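Local atomic coordinates of ochratoxinase (Aspergillus niger, PDB entry 4C65), a protein that hydrolyses the mycotoxin ochratoxin A to ochratoxin alpha and phenylalanine, acting as a zinc-dependent carboxypeptidase of the amidohydrolase superfamily. Residues 140-145 against 204-209; 33-38 against 381-386. One frame throughout, in Å; residues are numbered along the deposited sequence.

Overall arrangement
Each subunit of this homooctameric enzyme combines a twisted TIM barrel with a smaller beta-sandwich domain. After strands 7-15 and 26-31 the chain makes strand 34-38. It then enters the barrel region, where 140-145 is met by 204-209 after 58 intervening residues. Contact 1 closes this loop beside the zinc site and joins strands 142-144 and 203-206 of the barrel. Much later, 381-386 returns to strand 34-38 and closes contact 2. This joins the N-terminal sheet to the loop before strand 391-394. Contact 1 is therefore nested inside contact 2. Their centres are 35 Å apart, on opposite sides of the chain's centre, and they do not touch.

Contact 1 of 2, residues 140-145 against 204-209; sequences GAALSQ and KVMASG
Leu143 meets Lys204 and Met206 through its backbone. Leu143 N donates to Lys204 O at 2.8 Å. Met206 N donates to Leu143 O at 2.9 Å. Leu143 is thus gripped through both its N-H and its carbonyl, opposite Val205, the pattern of parallel strands. Val205 CA adds a CH...O contact to the same Leu143 O.

On the face that carries Ala142 and Ser144, the Met206 chain runs along strand 142-144. Its CG lies 4.0 Å from Ser144 CB. The bend at chi2 (-57°) turns SD out of line, and the extended last torsion then carries CE onward to Ala142 CB. Ala142 CB touches both Lys204 CG (3.8 Å) and Met206 CE (3.9 Å). Leu143 CB and CG rest on Lys204 O, each at 3.6 Å. Val205 CG1 is a more distant apolar neighbour, 4.3 Å from Leu143 CB.

The strand directions differ by 32°, and at both ends a water stands in for the next direct bond of the parallel pattern. Water 1 donates to Ala141 O and accepts from Lys204 N. Water 2 accepts from Gln145 N and donates to Met206 O. Ser144 OG bonds to Gln145 O at 2.9 Å and to Gly150 N in the next loop.

Further out, Leu143 packs on Ala191, Val192 and Gln195 of helix 185-198. Val205 lies against Val242 and Ala244 of strand 242-246. Met206 also touches His245, a ligand of the second zinc. Lys204 is an active-site residue and binds both zincs. It was modelled in two conformers; a bond from NZ to Leu115 O rests on one of them and is doubtful. Neighbouring parallel strands, with a helix behind them and a metal ligand, Lys204, on one of them, are characteristic of the TIM barrel of metal-dependent amidohydrolases.

Contact 2 of 2, residues 33-38 against 381-386; sequences KIIAFV and GQLREG
The carboxylate of Glu385 comes up to Ala36, with OE2 3.0 Å from Ala36 O. Both atoms are acceptors, so this is no hydrogen bond and is probably unfavourable. Within the loop 381-386, the guanidinium of Arg384 takes Gln382 OE1 at its edge, in plane, through a weak bond from NH1. Strand 34-38 pairs antiparallel with strand 26-31, and the contact probably belongs to the smaller beta-sandwich domain. The strand contains a classic beta bulge, with Ala36 and Phe37 both facing Val29.

Glu385 reaches Ala36 because its CG is anti to the backbone N (chi1 -176°) and the chain stays extended beyond. One hydrogen bond joins the segments: Gly386 N to Ile35 O, 2.8 Å. At the backbone angles of Gly386 a CB would jam against Glu385 O, which calls for glycine. Ile34 CG2 packs on Gly386 CA at 3.8 Å.

Ile35 points at the loop. Its CB is 3.4 Å from Arg384 O, and its CD1 reaches Leu383 CD2. Leu383 also packs on Leu15, Leu28, Leu61 and Pro63, tying the loop to strands 7-15, 26-31 and 60-67. Leu383 centres an inverse gamma turn, and its carbonyl O lies 3.5 Å from Val38 CG2.

Contact 1 of 2, residues 140-145 against 204-209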
loop_
_atom_site.group_PDB
_atom_site.type_symbol
_atom_site.label_atom_id
_atom_site.label_comp_id
_atom_site.label_asym_id
_atom_site.label_seq_id
_atom_site.Cartn_x
_atom_site.Cartn_y
_atom_site.Cartn_z
ATOM N N GLY A 140 -6.658 2.718 27.011
ATOM C CA GLY A 140 -6.215 2.135 25.755
ATOM C C GLY A 140 -4.789 2.623 25.560
ATOM O O GLY A 140 -3.980 2.561 26.500
ATOM N N ALA A 141 -4.483 3.131 24.374
ATOM C CA ALA A 141 -3.150 3.660 24.095
ATOM C C ALA A 141 -2.953 5.040 24.708
ATOM O O ALA A 141 -3.886 5.837 24.757
ATOM C CB ALA A 141 -2.940 3.751 22.616
ATOM N N ALA A 142 -1.760 5.293 25.243
ATOM C CA ALA A 142 -1.359 6.655 25.595
ATOM C C ALA A 142 -1.215 7.395 24.278
ATOM O O ALA A 142 -0.667 6.831 23.316
ATOM C CB ALA A 142 -0.036 6.655 26.347
ATOM N N LEU A 143 -1.724 8.622 24.223
ATOM C CA LEU A 143 -1.586 9.429 23.037
ATOM C C LEU A 143 -0.331 10.301 23.101
ATOM O O LEU A 143 -0.076 10.960 24.094
ATOM C CB LEU A 143 -2.801 10.319 22.837
ATOM C CG LEU A 143 -4.203 9.726 22.859
ATOM C CD1 LEU A 143 -5.181 10.724 22.263
ATOM C CD2 LEU A 143 -4.294 8.419 22.103
ATOM N N SER A 144 0.425 10.324 22.009
ATOM C CA SER A 144 1.650 11.080 21.913
ATOM C C SER A 144 1.804 11.693 20.541
ATOM O O SER A 144 1.314 11.169 19.546
ATOM C CB SER A 144 2.826 10.170 22.181
ATOM O OG SER A 144 4.057 10.855 22.119
ATOM N N GLN A 145 2.461 12.838 20.484
ATOM C CA GLN A 145 2.900 13.388 19.215
ATOM C C GLN A 145 4.095 12.575 18.718
ATOM O O GLN A 145 4.756 11.911 19.500
ATOM C CB GLN A 145 3.284 14.868 19.368
ATOM C CG GLN A 145 4.352 15.123 20.419
ATOM C CD GLN A 145 5.023 16.435 20.229
ATOM O OE1 GLN A 145 4.582 17.457 20.756
ATOM N NE2 GLN A 145 6.103 16.435 19.470
ATOM N N LYS A 204 -5.508 9.196 28.088
ATOM C CA LYS A 204 -4.170 9.612 28.548
ATOM C C LYS A 204 -3.387 10.284 27.432
ATOM O O LYS A 204 -3.245 9.724 26.356
ATOM C CB LYS A 204 -3.404 8.387 29.076
ATOM C CG LYS A 204 -1.893 8.486 29.128
ATOM C CD LYS A 204 -1.342 9.080 30.400
ATOM C CE LYS A 204 0.173 8.719 30.269
ATOM N NZ LYS A 204 0.660 7.268 30.178
ATOM N N VAL A 205 -2.813 11.459 27.730
ATOM C CA VAL A 205 -1.914 12.163 26.795
ATOM C C VAL A 205 -0.529 12.360 27.397
ATOM O O VAL A 205 -0.378 12.413 28.619
ATOM C CB VAL A 205 -2.408 13.562 26.397
ATOM C CG1 VAL A 205 -3.723 13.447 25.688
ATOM C CG2 VAL A 205 -2.560 14.480 27.597
ATOM N N MET A 206 0.473 12.444 26.514
ATOM C CA MET A 206 1.807 12.850 26.890
ATOM C C MET A 206 1.832 14.348 26.621
ATOM O O MET A 206 1.740 14.788 25.487
ATOM C CB MET A 206 2.840 12.115 26.057
ATOM C CG MET A 206 2.750 10.593 26.137
ATOM S SD MET A 206 2.874 9.929 27.812
ATOM C CE MET A 206 3.328 8.217 27.452
ATOM N N ALA A 207 1.926 15.119 27.691
ATOM C CA ALA A 207 1.873 16.553 27.609
ATOM C C ALA A 207 3.209 17.169 27.957
ATOM O O ALA A 207 3.330 18.391 28.051
ATOM C CB ALA A 207 0.786 17.076 28.515
ATOM N N SER A 208 4.221 16.330 28.153
ATOM C CA SER A 208 5.593 16.801 28.260
ATOM C C SER A 208 6.557 15.661 28.021
ATOM O O SER A 208 6.150 14.514 27.863
ATOM C CB SER A 208 5.844 17.480 29.623
ATOM O OG SER A 208 5.991 16.522 30.629
ATOM N N GLY A 209 7.840 15.975 28.009
ATOM C CA GLY A 209 8.862 14.978 27.837
ATOM C C GLY A 209 8.928 13.981 28.971
ATOM O O GLY A 209 8.289 14.144 30.005
HETATM O O HOH W 1 -5.844 7.376 25.855
HETATM O O HOH W 2 3.025 13.830 23.125
#

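Contact 2 of 2, residues 33-38 against 381-386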
loop_
_atom_site.group_PDB
_atom_site.type_symbol
_atom_site.label_atom_id
_atom_site.label_comp_id
_atom_site.label_asym_id
_atom_site.label_seq_id
_atom_site.Cartn_x
_atom_site.Cartn_y
_atom_site.Cartn_z
ATOM N N LYS A 33 -24.250 -6.769 45.115
ATOM C CA LYS A 33 -23.051 -6.044 44.658
ATOM C C LYS A 33 -22.750 -4.806 45.449
ATOM O O LYS A 33 -21.683 -4.220 45.279
ATOM C CB LYS A 33 -23.209 -5.667 43.195
ATOM C CG LYS A 33 -23.316 -6.892 42.302
ATOM C CD LYS A 33 -23.773 -6.558 40.893
ATOM C CE LYS A 33 -24.015 -7.807 40.061
ATOM N NZ LYS A 33 -23.319 -7.766 38.742
ATOM N N ILE A 34 -23.676 -4.405 46.315
ATOM C CA ILE A 34 -23.638 -3.106 46.973
ATOM C C ILE A 34 -23.566 -3.175 48.489
ATOM O O ILE A 34 -23.829 -4.194 49.076
ATOM C CB ILE A 34 -24.880 -2.366 46.437
ATOM C CG1 ILE A 34 -24.421 -1.852 45.076
ATOM C CG2 ILE A 34 -25.410 -1.251 47.332
ATOM C CD1 ILE A 34 -25.167 -2.456 43.911
ATOM N N ILE A 35 -23.103 -2.101 49.105
ATOM C CA ILE A 35 -23.023 -2.034 50.530
ATOM C C ILE A 35 -24.370 -1.583 51.045
ATOM O O ILE A 35 -24.824 -0.499 50.722
ATOM C CB ILE A 35 -21.942 -1.032 50.977
ATOM C CG1 ILE A 35 -20.554 -1.559 50.562
ATOM C CG2 ILE A 35 -22.014 -0.813 52.488
ATOM C CD1 ILE A 35 -19.479 -0.501 50.491
ATOM N N ALA A 36 -24.987 -2.415 51.876
ATOM C CA ALA A 36 -26.320 -2.152 52.360
ATOM C C ALA A 36 -26.334 -1.366 53.662
ATOM O O ALA A 36 -27.281 -0.655 53.933
ATOM C CB ALA A 36 -27.078 -3.460 52.528
ATOM N N PHE A 37 -25.297 -1.520 54.476
ATOM C CA PHE A 37 -25.231 -0.842 55.763
ATOM C C PHE A 37 -23.789 -0.692 56.248
ATOM O O PHE A 37 -22.977 -1.612 56.101
ATOM C CB PHE A 37 -26.030 -1.619 56.819
ATOM C CG PHE A 37 -25.809 -1.134 58.238
ATOM C CD1 PHE A 37 -26.515 -0.042 58.722
ATOM C CD2 PHE A 37 -24.886 -1.768 59.081
ATOM C CE1 PHE A 37 -26.331 0.406 60.018
ATOM C CE2 PHE A 37 -24.692 -1.327 60.382
ATOM C CZ PHE A 37 -25.428 -0.242 60.858
ATOM N N VAL A 38 -23.502 0.455 56.860
ATOM C CA VAL A 38 -22.272 0.645 57.590
ATOM C C VAL A 38 -22.582 1.398 58.865
ATOM O O VAL A 38 -23.330 2.359 58.869
ATOM C CB VAL A 38 -21.250 1.454 56.790
ATOM C CG1 VAL A 38 -19.968 1.636 57.586
ATOM C CG2 VAL A 38 -20.946 0.765 55.471
ATOM N N GLY A 381 -14.963 3.215 46.371
ATOM C CA GLY A 381 -13.826 3.765 47.108
ATOM C C GLY A 381 -14.136 4.227 48.529
ATOM O O GLY A 381 -13.245 4.737 49.213
ATOM N N GLN A 382 -15.358 3.976 48.995
ATOM C CA GLN A 382 -15.726 4.207 50.378
ATOM C C GLN A 382 -16.644 3.120 50.930
ATOM O O GLN A 382 -17.451 2.544 50.189
ATOM C CB GLN A 382 -16.465 5.519 50.520
ATOM C CG GLN A 382 -15.650 6.710 50.131
ATOM C CD GLN A 382 -16.447 7.974 50.318
ATOM O OE1 GLN A 382 -16.875 8.297 51.403
ATOM N NE2 GLN A 382 -16.602 8.716 49.241
ATOM N N LEU A 383 -16.495 2.835 52.229
ATOM C CA LEU A 383 -17.380 1.908 52.916
ATOM C C LEU A 383 -18.587 2.723 53.370
ATOM O O LEU A 383 -18.618 3.232 54.489
ATOM C CB LEU A 383 -16.681 1.200 54.095
ATOM C CG LEU A 383 -15.468 0.317 53.779
ATOM C CD1 LEU A 383 -15.119 -0.513 55.001
ATOM C CD2 LEU A 383 -15.668 -0.605 52.570
ATOM N N ARG A 384 -19.547 2.842 52.462
ATOM C CA ARG A 384 -20.736 3.671 52.628
ATOM C C ARG A 384 -21.931 2.987 52.027
ATOM O O ARG A 384 -21.806 2.357 50.988
ATOM C CB ARG A 384 -20.600 4.991 51.871
ATOM C CG ARG A 384 -20.137 6.054 52.805
ATOM C CD ARG A 384 -19.842 7.334 52.078
ATOM N NE ARG A 384 -21.055 8.125 51.935
ATOM C CZ ARG A 384 -21.061 9.371 51.489
ATOM N NH1 ARG A 384 -19.925 9.974 51.174
ATOM N NH2 ARG A 384 -22.212 10.018 51.357
ATOM N N GLU A 385 -23.097 3.175 52.629
ATOM C CA GLU A 385 -24.303 2.607 52.083
ATOM C C GLU A 385 -24.531 3.092 50.629
ATOM O O GLU A 385 -24.368 4.269 50.308
ATOM C CB GLU A 385 -25.482 2.947 52.980
ATOM C CG GLU A 385 -26.781 2.299 52.525
ATOM C CD GLU A 385 -28.063 2.743 53.226
ATOM O OE1 GLU A 385 -28.320 3.959 53.283
ATOM O OE2 GLU A 385 -28.908 1.898 53.594
ATOM N N GLY A 386 -24.873 2.154 49.756
ATOM C CA GLY A 386 -25.136 2.447 48.350
ATOM C C GLY A 386 -23.912 2.392 47.439
ATOM O O GLY A 386 -24.054 2.423 46.234
#